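Local atomic coordinates of ABC transporter, periplasmic substrate-binding protein (Vibrio cholerae O1 biovar eltor, PDB entry 1TWY), a protein that probably captures phosphate in the periplasm and delivers it to an ABC-type membrane transporter, as periplasmic substrate-binding proteins do. Residues G104-V109 with G202-G207; V115-R120 with A215-K220. One frame throughout, in Å; residues are numbered along the deposited sequence.

Interaction 1: residues G104-V109 with G202-G207; sequences GLAIVV and GFISIG
Val108 lays its CG1 methyl over the end of Ile204, 3.8 Å from CD1, the two side chains crossing at about a right angle. The pair sits on an antiparallel ladder in the central sheet of one lobe of a periplasmic binding protein fold, where residues 104-109 run beside 202-205, their axes 140° apart, within strands 96-109 and 200-205. Ala106 lies on the same face as Val108 and Ile204, and helix 187-196 packs against Ile204 there. Since chi1 of Ile204 (58°) places CG1 between the backbone N and the carbonyl carbon, the extended CG1-CD1 arm reaches toward Val108.

Ile107 and Phe203 form a non-hydrogen-bonded pair on the other face. Ile107 bends its CD1 back to 4.0 Å from Phe203 CB, while the Phe203 ring stacks on Phe159 of helix 154-163. The ladder thus separates two helical layers, one on each face.

Backbone bonds alternate in the usual antiparallel manner. Ala106 and Ile204 exchange two: Ala106 N reaches Ile204 O at 2.8 Å, almost straight at the hydrogen (173°), and Ile204 N returns to Ala106 O. Val108 and Gly202 repeat the exchange. Phe203 CA also brings its hydrogen to Ala106 O, at 3.2 Å, giving that carbonyl a second, weaker partner.

Past Ser205, whose OG is held by Asn187, the second strand turns into a 3-10 segment, yet one further bond ties it back: Ile206 N donates to Gly104 O at 2.9 Å, from above the carbonyl plane, while Ile206 CG2 rests 3.5 Å from the same oxygen.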
ATOM      1  N   GLY A 104      -0.665  -5.284   2.733  1.00 19.66           N
ATOM      2  CA  GLY A 104      -2.081  -5.559   2.546  1.00 18.81           C
ATOM      3  C   GLY A 104      -2.948  -4.470   3.244  1.00 21.86           C
ATOM      4  O   GLY A 104      -2.438  -3.695   4.091  1.00 19.47           O
ATOM      5  N   LEU A 105      -4.183  -4.341   2.781  1.00 16.08           N
ATOM      6  CA  LEU A 105      -5.177  -3.485   3.364  1.00 18.04           C
ATOM      7  C   LEU A 105      -6.308  -4.333   3.877  1.00 20.71           C
ATOM      8  O   LEU A 105      -6.697  -5.291   3.204  1.00 19.76           O
ATOM      9  CB  LEU A 105      -5.735  -2.510   2.302  1.00 21.30           C
ATOM     10  CG  LEU A 105      -4.802  -1.464   1.687  1.00 24.87           C
ATOM     11  CD1 LEU A 105      -5.592  -0.609   0.703  1.00 27.25           C
ATOM     12  CD2 LEU A 105      -4.287  -0.522   2.684  1.00 31.78           C
ATOM     13  N   ALA A 106      -6.888  -3.938   5.003  1.00 16.06           N
ATOM     14  CA  ALA A 106      -8.099  -4.554   5.558  1.00 13.77           C
ATOM     15  C   ALA A 106      -9.246  -3.615   5.515  1.00 14.49           C
ATOM     16  O   ALA A 106      -9.084  -2.428   5.688  1.00 15.81           O
ATOM     17  CB  ALA A 106      -7.869  -4.915   7.095  1.00 17.12           C
ATOM     18  N   ILE A 107     -10.389  -4.153   5.226  1.00 14.25           N
ATOM     19  CA  ILE A 107     -11.635  -3.384   5.389  1.00 15.53           C
ATOM     20  C   ILE A 107     -12.206  -3.660   6.755  1.00 14.36           C
ATOM     21  O   ILE A 107     -12.371  -4.810   7.177  1.00 14.68           O
ATOM     22  CB  ILE A 107     -12.643  -3.862   4.310  1.00 17.74           C
ATOM     23  CG1 ILE A 107     -11.979  -3.828   2.912  1.00 17.28           C
ATOM     24  CG2 ILE A 107     -13.893  -3.064   4.392  1.00 17.16           C
ATOM     25  CD1 ILE A 107     -11.545  -2.416   2.601  1.00 20.57           C
ATOM     26  N   VAL A 108     -12.544  -2.597   7.466  1.00 14.70           N
ATOM     27  CA  VAL A 108     -12.921  -2.704   8.827  1.00 13.15           C
ATOM     28  C   VAL A 108     -14.311  -2.139   9.071  1.00 16.60           C
ATOM     29  O   VAL A 108     -14.635  -1.097   8.506  1.00 17.58           O
ATOM     30  CB  VAL A 108     -11.871  -2.128   9.760  1.00 16.24           C
ATOM     31  CG1 VAL A 108     -10.595  -3.001   9.687  1.00 17.66           C
ATOM     32  CG2 VAL A 108     -11.521  -0.715   9.500  1.00 17.51           C
ATOM     33  N   VAL A 109     -15.103  -2.823   9.889  1.00 16.74           N
ATOM     34  CA  VAL A 109     -16.387  -2.365  10.347  1.00 16.63           C
ATOM     35  C   VAL A 109     -16.504  -2.433  11.854  1.00 16.91           C
ATOM     36  O   VAL A 109     -15.642  -3.056  12.510  1.00 15.42           O
ATOM     37  CB  VAL A 109     -17.553  -3.215   9.718  1.00 18.07           C
ATOM     38  CG1 VAL A 109     -17.476  -3.063   8.154  1.00 19.97           C
ATOM     39  CG2 VAL A 109     -17.525  -4.724  10.075  1.00 19.03           C
ATOM     40  N   GLY A 202     -14.401   1.472   6.935  1.00 13.45           N
ATOM     41  CA  GLY A 202     -13.163   2.082   6.559  1.00 18.52           C
ATOM     42  C   GLY A 202     -12.125   1.042   6.159  1.00 13.93           C
ATOM     43  O   GLY A 202     -12.439  -0.114   5.985  1.00 16.73           O
ATOM     44  N   PHE A 203     -10.917   1.526   5.916  1.00 16.54           N
ATOM     45  CA  PHE A 203      -9.747   0.673   5.482  1.00 13.85           C
ATOM     46  C   PHE A 203      -8.543   1.094   6.316  1.00 14.10           C
ATOM     47  O   PHE A 203      -8.356   2.280   6.658  1.00 15.52           O
ATOM     48  CB  PHE A 203      -9.483   0.715   4.006  1.00 14.39           C
ATOM     49  CG  PHE A 203      -9.250   2.047   3.443  1.00 14.82           C
ATOM     50  CD1 PHE A 203     -10.312   2.840   3.026  1.00 12.96           C
ATOM     51  CD2 PHE A 203      -7.975   2.585   3.396  1.00 16.99           C
ATOM     52  CE1 PHE A 203     -10.130   4.123   2.585  1.00 14.75           C
ATOM     53  CE2 PHE A 203      -7.804   3.916   2.941  1.00 16.93           C
ATOM     54  CZ  PHE A 203      -8.906   4.653   2.503  1.00 15.13           C
ATOM     55  N   ILE A 204      -7.692   0.144   6.609  1.00 15.97           N
ATOM     56  CA  ILE A 204      -6.447   0.345   7.378  1.00 17.85           C
ATOM     57  C   ILE A 204      -5.413  -0.638   6.855  1.00 16.14           C
ATOM     58  O   ILE A 204      -5.704  -1.660   6.228  1.00 17.55           O
ATOM     59  CB  ILE A 204      -6.626   0.062   8.857  1.00 15.37           C
ATOM     60  CG1 ILE A 204      -7.126  -1.386   9.189  1.00 14.38           C
ATOM     61  CG2 ILE A 204      -7.555   1.101   9.575  1.00 14.55           C
ATOM     62  CD1 ILE A 204      -7.218  -1.570  10.759  1.00 17.40           C
ATOM     63  N   SER A 205      -4.153  -0.309   7.068  1.00 17.35           N
ATOM     64  CA  SER A 205      -3.081  -1.273   6.819  1.00 19.33           C
ATOM     65  C   SER A 205      -3.335  -2.579   7.602  1.00 17.48           C
ATOM     66  O   SER A 205      -3.766  -2.576   8.748  1.00 18.46           O
ATOM     67  CB  SER A 205      -1.740  -0.711   7.307  1.00 23.28           C
ATOM     68  OG  SER A 205      -1.569   0.694   7.033  1.00 32.41           O
ATOM     69  N   ILE A 206      -3.098  -3.735   6.951  1.00 17.78           N
ATOM     70  CA  ILE A 206      -3.484  -4.983   7.519  1.00 19.18           C
ATOM     71  C   ILE A 206      -2.789  -5.270   8.853  1.00 18.30           C
ATOM     72  O   ILE A 206      -3.415  -5.808   9.784  1.00 21.39           O
ATOM     73  CB  ILE A 206      -3.244  -6.110   6.459  1.00 24.31           C
ATOM     74  CG1 ILE A 206      -3.919  -7.362   6.906  1.00 28.36           C
ATOM     75  CG2 ILE A 206      -1.679  -6.318   6.215  1.00 27.99           C
ATOM     76  CD1 ILE A 206      -4.107  -8.300   5.769  1.00 32.68           C
ATOM     77  N   GLY A 207      -1.577  -4.751   8.986  1.00 20.64           N
ATOM     78  CA  GLY A 207      -0.801  -4.856  10.226  1.00 22.47           C
ATOM     79  C   GLY A 207      -1.367  -4.099  11.395  1.00 21.61           C
ATOM     80  O   GLY A 207      -1.135  -4.487  12.549  1.00 23.25           O
TER

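Interaction 2: residues V115-R120 with A215-K220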
ATOM      1  N   VAL A 115     -22.265  -7.794   8.941  1.00 22.67           N
ATOM      2  CA  VAL A 115     -21.606  -8.070   7.692  1.00 20.64           C
ATOM      3  C   VAL A 115     -20.251  -8.721   7.963  1.00 25.04           C
ATOM      4  O   VAL A 115     -19.491  -8.327   8.875  1.00 23.17           O
ATOM      5  CB  VAL A 115     -21.488  -6.764   6.869  1.00 23.48           C
ATOM      6  CG1 VAL A 115     -20.604  -6.872   5.661  1.00 28.21           C
ATOM      7  CG2 VAL A 115     -22.932  -6.262   6.479  1.00 21.89           C
ATOM      8  N   THR A 116     -20.008  -9.769   7.217  1.00 21.73           N
ATOM      9  CA  THR A 116     -18.769 -10.509   7.300  1.00 22.31           C
ATOM     10  C   THR A 116     -17.874 -10.459   6.056  1.00 19.56           C
ATOM     11  O   THR A 116     -16.791 -11.067   6.061  1.00 20.86           O
ATOM     12  CB  THR A 116     -19.026 -11.988   7.624  1.00 25.63           C
ATOM     13  OG1 THR A 116     -19.862 -12.607   6.623  1.00 26.75           O
ATOM     14  CG2 THR A 116     -19.709 -12.156   9.004  1.00 31.57           C
ATOM     15  N   ASN A 117     -18.400  -9.914   4.930  1.00 18.23           N
ATOM     16  CA  ASN A 117     -17.788 -10.006   3.657  1.00 19.01           C
ATOM     17  C   ASN A 117     -18.340  -8.905   2.773  1.00 19.56           C
ATOM     18  O   ASN A 117     -19.481  -8.512   2.962  1.00 23.07           O
ATOM     19  CB  ASN A 117     -18.137 -11.327   2.997  1.00 21.76           C
ATOM     20  CG  ASN A 117     -17.575 -11.434   1.583  1.00 24.69           C
ATOM     21  OD1 ASN A 117     -16.377 -11.253   1.324  1.00 20.72           O
ATOM     22  ND2 ASN A 117     -18.499 -11.705   0.617  1.00 31.56           N
ATOM     23  N   LEU A 118     -17.512  -8.345   1.892  1.00 17.36           N
ATOM     24  CA  LEU A 118     -18.020  -7.503   0.807  1.00 19.24           C
ATOM     25  C   LEU A 118     -17.374  -7.913  -0.431  1.00 21.58           C
ATOM     26  O   LEU A 118     -16.202  -8.346  -0.395  1.00 24.01           O
ATOM     27  CB  LEU A 118     -17.751  -5.979   1.073  1.00 17.25           C
ATOM     28  CG  LEU A 118     -18.548  -5.266   2.187  1.00 22.74           C
ATOM     29  CD1 LEU A 118     -18.095  -3.915   2.463  1.00 22.55           C
ATOM     30  CD2 LEU A 118     -20.085  -5.263   1.886  1.00 21.14           C
ATOM     31  N   THR A 119     -18.135  -7.886  -1.538  1.00 24.67           N
ATOM     32  CA  THR A 119     -17.502  -8.079  -2.842  1.00 25.66           C
ATOM     33  C   THR A 119     -16.925  -6.778  -3.343  1.00 23.14           C
ATOM     34  O   THR A 119     -17.180  -5.707  -2.815  1.00 22.14           O
ATOM     35  CB  THR A 119     -18.528  -8.555  -3.899  1.00 26.87           C
ATOM     36  OG1 THR A 119     -19.569  -7.567  -4.060  1.00 25.19           O
ATOM     37  CG2 THR A 119     -19.199  -9.835  -3.382  1.00 30.03           C
ATOM     38  N   ARG A 120     -16.163  -6.890  -4.422  1.00 26.55           N
ATOM     39  CA  ARG A 120     -15.659  -5.707  -5.123  1.00 25.04           C
ATOM     40  C   ARG A 120     -16.763  -4.748  -5.525  1.00 19.44           C
ATOM     41  O   ARG A 120     -16.663  -3.531  -5.280  1.00 20.16           O
ATOM     42  CB  ARG A 120     -14.941  -6.229  -6.383  1.00 26.28           C
ATOM     43  CG  ARG A 120     -14.339  -5.105  -7.190  1.00 28.16           C
ATOM     44  CD  ARG A 120     -13.544  -5.648  -8.342  1.00 32.19           C
ATOM     45  NE  ARG A 120     -12.321  -6.159  -7.757  1.00 24.51           N
ATOM     46  CZ  ARG A 120     -11.282  -5.354  -7.511  1.00 27.77           C
ATOM     47  NH1 ARG A 120     -11.378  -4.060  -7.770  1.00 27.85           N
ATOM     48  NH2 ARG A 120     -10.152  -5.798  -6.966  1.00 28.97           N
ATOM     49  N   ALA A 215     -12.255  -6.779  11.019  1.00 19.34           N
ATOM     50  CA  ALA A 215     -11.774  -6.854   9.690  1.00 17.62           C
ATOM     51  C   ALA A 215     -12.607  -7.878   8.955  1.00 19.61           C
ATOM     52  O   ALA A 215     -12.831  -8.952   9.485  1.00 22.04           O
ATOM     53  CB  ALA A 215     -10.319  -7.367   9.718  1.00 19.27           C
ATOM     54  N   ILE A 216     -13.155  -7.547   7.808  1.00 19.93           N
ATOM     55  CA  ILE A 216     -14.042  -8.469   7.095  1.00 16.49           C
ATOM     56  C   ILE A 216     -13.367  -9.079   5.874  1.00 19.73           C
ATOM     57  O   ILE A 216     -12.248  -8.714   5.463  1.00 18.69           O
ATOM     58  CB  ILE A 216     -15.327  -7.800   6.707  1.00 18.54           C
ATOM     59  CG1 ILE A 216     -15.061  -6.649   5.785  1.00 18.30           C
ATOM     60  CG2 ILE A 216     -16.041  -7.387   7.983  1.00 20.53           C
ATOM     61  CD1 ILE A 216     -16.430  -6.027   5.209  1.00 22.53           C
ATOM     62  N   GLN A 217     -13.984 -10.114   5.310  1.00 20.90           N
ATOM     63  CA  GLN A 217     -13.483 -10.674   4.066  1.00 19.19           C
ATOM     64  C   GLN A 217     -13.703  -9.731   2.903  1.00 17.04           C
ATOM     65  O   GLN A 217     -14.614  -8.910   2.900  1.00 18.07           O
ATOM     66  CB  GLN A 217     -14.219 -11.987   3.765  1.00 18.98           C
ATOM     67  CG  GLN A 217     -13.887 -13.043   4.760  1.00 18.37           C
ATOM     68  CD  GLN A 217     -14.850 -14.297   4.596  1.00 29.29           C
ATOM     69  OE1 GLN A 217     -15.971 -14.199   4.022  1.00 26.46           O
ATOM     70  NE2 GLN A 217     -14.427 -15.405   5.097  1.00 26.90           N
ATOM     71  N   PHE A 218     -12.890  -9.916   1.890  1.00 21.81           N
ATOM     72  CA  PHE A 218     -13.054  -9.319   0.576  1.00 20.45           C
ATOM     73  C   PHE A 218     -13.144 -10.434  -0.451  1.00 21.84           C
ATOM     74  O   PHE A 218     -12.197 -11.252  -0.589  1.00 22.50           O
ATOM     75  CB  PHE A 218     -11.882  -8.401   0.224  1.00 20.97           C
ATOM     76  CG  PHE A 218     -12.094  -7.620  -1.051  1.00 21.62           C
ATOM     77  CD1 PHE A 218     -13.073  -6.666  -1.120  1.00 20.37           C
ATOM     78  CD2 PHE A 218     -11.283  -7.832  -2.133  1.00 29.54           C
ATOM     79  CE1 PHE A 218     -13.261  -5.881  -2.241  1.00 23.17           C
ATOM     80  CE2 PHE A 218     -11.445  -7.050  -3.247  1.00 22.28           C
ATOM     81  CZ  PHE A 218     -12.442  -6.118  -3.322  1.00 20.50           C
ATOM     82  N   GLU A 219     -14.267 -10.471  -1.179  1.00 24.22           N
ATOM     83  CA  GLU A 219     -14.584 -11.575  -2.121  1.00 28.10           C
ATOM     84  C   GLU A 219     -14.383 -12.914  -1.429  1.00 23.14           C
ATOM     85  O   GLU A 219     -13.782 -13.824  -1.971  1.00 26.41           O
ATOM     86  CB  GLU A 219     -13.795 -11.486  -3.413  1.00 29.29           C
ATOM     87  CG  GLU A 219     -14.171 -10.259  -4.273  1.00 30.54           C
ATOM     88  CD  GLU A 219     -15.522 -10.351  -4.978  1.00 29.15           C
ATOM     89  OE1 GLU A 219     -16.347 -11.292  -4.753  1.00 37.06           O
ATOM     90  OE2 GLU A 219     -15.789  -9.430  -5.804  1.00 34.11           O
ATOM     91  N   LYS A 220     -14.900 -13.009  -0.202  1.00 24.06           N
ATOM     92  CA  LYS A 220     -14.907 -14.219   0.607  1.00 26.86           C
ATOM     93  C   LYS A 220     -13.517 -14.735   1.054  1.00 27.76           C
ATOM     94  O   LYS A 220     -13.439 -15.765   1.768  1.00 29.88           O
ATOM     95  CB  LYS A 220     -15.696 -15.394  -0.085  1.00 26.85           C
ATOM     96  CG  LYS A 220     -17.191 -15.199  -0.185  1.00 40.35           C
ATOM     97  CD  LYS A 220     -18.003 -16.456   0.297  1.00 49.55           C
ATOM     98  CE  LYS A 220     -19.412 -16.469  -0.282  1.00 51.07           C
ATOM     99  NZ  LYS A 220     -19.391 -15.975  -1.702  1.00 43.01           N
TER
HETATM  100  O   HOH W   1     -18.320 -14.499   5.139  1.00 34.12           O
HETATM  101  O   HOH W   2     -13.102  -8.844  -7.468  1.00 33.45           O
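Glu219 starts with its CB directed away from residues 115-120, then doubles back through a bend at chi2 (-73°) that brings its carboxylate to residues 119-120. CG lies over one face of the Phe218 ring, displaced toward the rim, and CD comes within 3.7 Å of Thr119 CB. Of the two oxygens, OE1 touches the Thr119 methyl, CG2, at 3.5 Å. OE2 accepts the backbone bond from Arg120 N at 2.9 Å, the donor standing well above the carboxylate plane. A water bridges OE2 to Arg120 NE, linking the acid to the guanidinium although the charged groups do not touch.

The Phe218 ring packs against the first residue of helix 120-128. Its CZ lies 3.7 Å from Arg120 CA and also over one face of the guanidinium, the ring and guanidinium planes being 78° apart. Gln234 OE1 binds NH2 of that arginine, and the backbone O of Leu162 binds NH1.

Farther back, Ile216 carries CD1 to 3.8 Å from Leu118 CG, on the apolar side where Leu118 also meets helix 120-128. On the opposite side a second water joins Thr116 OG1 to Gln217 OE1, while Gln217 NE2 is bound by Asp222.

The backbones run alongside in parallel: Gln217 N donates to Thr116 O, Leu118 N to Gln217 O, and Glu219 N to Leu118 O at 3.0 Å. A short parallel edge strand thus leads through Thr119, the N-cap, into helix 120-128, whose first amide, Arg120 N, donates to a carboxylate just past strand 214-218: a strand-to-helix junction at the edge of a binding-protein lobe.

From the N terminus the chain first lays down 104-109, then, after five residues, 115-120, and only some 80 residues later returns with 202-207 and 215-220. Interaction 1 closes the long loop from 104-109 to 202-207, and interaction 2 closes that from 115-120 to 215-220; because the segments alternate, the two loops cross instead of nesting. Strand 96-109 is the shared element, pairing with strand 200-205 along one edge and with strand 214-218 along the other, where Ile107 O probably accepts a hydrogen bond from Ile216 N. Strand 117-118 then extends the same sheet beyond 214-218, joining the helix 120-128 end of the lobe to its core.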